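Local coordinates for protein cell division GTPase FtsZ, diverged (Clostridium botulinum C, PDB 3V3T) that belongs to the tubulin/FtsZ superfamily, as a diverged FtsZ relative of the TubZ kind, whose members assemble into cytoskeletal filaments, at residues M187-S192 with G196-D201. The protein carries 1 engineered substitution. Sequence-based numbering, arbitrary orientation. Where two conformers were deposited one is given.
Sequences MNMSES and GVVDED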
loop_
_atom_site.group_PDB
_atom_site.type_symbol
_atom_site.label_atom_id
_atom_site.label_comp_id
_atom_site.label_asym_id
_atom_site.label_seq_id
_atom_site.Cartn_x
_atom_site.Cartn_y
_atom_site.Cartn_z
ATOM N N MET A 187 8.040 9.458 2.385
ATOM C CA MET A 187 9.256 9.638 1.596
ATOM C C MET A 187 9.970 10.977 1.825
ATOM O O MET A 187 11.154 11.103 1.529
ATOM C CB MET A 187 8.941 9.479 0.109
ATOM C CG MET A 187 8.401 8.112 -0.260
ATOM S SD MET A 187 9.634 6.816 0.015
ATOM C CE MET A 187 9.431 6.463 1.749
ATOM N N ASN A 188 9.266 11.986 2.330
ATOM C CA ASN A 188 9.910 13.289 2.555
ATOM C C ASN A 188 10.559 13.486 3.932
ATOM O O ASN A 188 10.988 14.594 4.250
ATOM C CB ASN A 188 8.925 14.439 2.321
ATOM C CG ASN A 188 8.604 14.650 0.861
ATOM O OD1 ASN A 188 9.392 14.307 -0.028
ATOM N ND2 ASN A 188 7.445 15.239 0.601
ATOM N N MET A 189 10.618 12.437 4.751
ATOM C CA MET A 189 11.160 12.561 6.101
ATOM C C MET A 189 12.653 12.854 6.096
ATOM O O MET A 189 13.229 13.192 7.133
ATOM C CB MET A 189 10.884 11.303 6.926
ATOM C CG MET A 189 9.432 11.111 7.294
ATOM S SD MET A 189 9.143 9.481 7.990
ATOM C CE MET A 189 9.663 9.733 9.681
ATOM N N SER A 190 13.281 12.726 4.930
ATOM C CA SER A 190 14.711 13.015 4.817
ATOM C C SER A 190 15.012 14.476 4.488
ATOM O O SER A 190 16.172 14.887 4.538
ATOM C CB SER A 190 15.387 12.091 3.797
ATOM O OG SER A 190 14.605 11.972 2.620
ATOM N N GLU A 191 13.986 15.260 4.158
ATOM C CA GLU A 191 14.188 16.667 3.827
ATOM C C GLU A 191 15.049 17.352 4.888
ATOM O O GLU A 191 14.699 17.363 6.070
ATOM C CB GLU A 191 12.845 17.385 3.655
ATOM C CG GLU A 191 12.075 16.943 2.413
ATOM C CD GLU A 191 10.686 17.559 2.316
ATOM O OE1 GLU A 191 10.093 17.883 3.369
ATOM O OE2 GLU A 191 10.188 17.716 1.180
ATOM N N SER A 192 16.175 17.917 4.451
ATOM C CA SER A 192 17.153 18.509 5.363
ATOM C C SER A 192 16.511 19.324 6.486
ATOM O O SER A 192 15.483 19.978 6.298
ATOM C CB SER A 192 18.186 19.350 4.602
ATOM O OG SER A 192 17.621 20.552 4.109
ATOM N N GLY A 196 18.457 16.615 14.104
ATOM C CA GLY A 196 18.175 15.234 13.748
ATOM C C GLY A 196 17.195 15.030 12.601
ATOM O O GLY A 196 16.183 15.715 12.488
ATOM N N VAL A 197 17.491 14.070 11.739
ATOM C CA VAL A 197 16.601 13.778 10.626
ATOM C C VAL A 197 16.567 12.275 10.408
ATOM O O VAL A 197 17.480 11.566 10.829
ATOM C CB VAL A 197 17.038 14.532 9.341
ATOM C CG1 VAL A 197 16.187 14.134 8.152
ATOM C CG2 VAL A 197 17.002 16.040 9.561
ATOM N N VAL A 198 15.496 11.781 9.798
ATOM C CA VAL A 198 15.435 10.376 9.426
ATOM C C VAL A 198 16.177 10.183 8.098
ATOM O O VAL A 198 15.690 10.593 7.047
ATOM C CB VAL A 198 13.982 9.888 9.321
ATOM C CG1 VAL A 198 13.933 8.439 8.848
ATOM C CG2 VAL A 198 13.283 10.038 10.668
ATOM N N ASP A 199 17.363 9.578 8.159
ATOM C CA ASP A 199 18.236 9.444 6.992
ATOM C C ASP A 199 17.522 8.770 5.813
ATOM O O ASP A 199 16.551 8.038 5.990
ATOM C CB ASP A 199 19.517 8.667 7.345
ATOM C CG ASP A 199 20.366 9.368 8.402
ATOM O OD1 ASP A 199 21.322 10.082 8.024
ATOM O OD2 ASP A 199 20.099 9.198 9.613
ATOM N N GLU A 200 18.024 9.023 4.612
ATOM C CA GLU A 200 17.545 8.371 3.403
ATOM C C GLU A 200 17.764 6.854 3.455
ATOM O O GLU A 200 16.981 6.084 2.904
ATOM C CB GLU A 200 18.257 8.969 2.190
ATOM C CG GLU A 200 17.497 8.853 0.887
ATOM C CD GLU A 200 18.181 9.614 -0.229
ATOM O OE1 GLU A 200 18.438 9.022 -1.301
ATOM O OE2 GLU A 200 18.467 10.812 -0.025
ATOM N N ASP A 201 18.831 6.425 4.119
ATOM C CA ASP A 201 19.111 5.000 4.276
ATOM C C ASP A 201 18.084 4.370 5.210
ATOM O O ASP A 201 17.702 3.213 5.042
ATOM C CB ASP A 201 20.517 4.790 4.839
ATOM C CG ASP A 201 21.591 5.374 3.944
ATOM O OD1 ASP A 201 21.400 5.351 2.707
ATOM O OD2 ASP A 201 22.619 5.857 4.474
#
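The carbonyl oxygen of Val198 lies against Ser190, whose CA-H approaches it in a bent, weak CA-H...O contact (Ser190 CA to Val198 O 3.4 Å, 132° at the hydrogen). Ser190 CB rests beside the same oxygen, at 3.6 Å from Val198 O. In the tubulin/FtsZ fold this is the loop between helix 172-187, which by topology matches the core helix of the family, and helix 200-208. By position it probably corresponds to the T7 loop, which in FtsZ and tubulin filaments faces the nucleotide pocket of the adjoining subunit. Asn188 to Glu191 form a type I beta turn, closed by Glu191 N on Asn188 O (3.1 Å), while Lys4 holds the side-chain oxygen of Asn188. The returning arm passes alongside, with the CA atoms of Ser190 and Val198 5.4 Å apart, and is tied by Gly196 to the backbone of Tyr275.

Contact between the arms is mainly van der Waals. With CG1 opposite its own backbone N (chi1 175°), Val197 sets that methyl against two successive carbonyls: CG1 is 3.3 Å from Met189 O and 3.7 Å from Ser190 O. Val198 instead turns its other methyl, CG2, to the end of the buried Met189 side chain. Ile203 of helix 200-208 also packs on Met189 and Ser190, joining the loop to the helix that follows. Farther along, Ser190 CB reaches the start of that helix at Glu200 N (4.1 Å). The methionine chain runs extended through chi2, then bends at chi3 (81°), leaving its terminal methyl CE 3.8 Å from Val198 CG2.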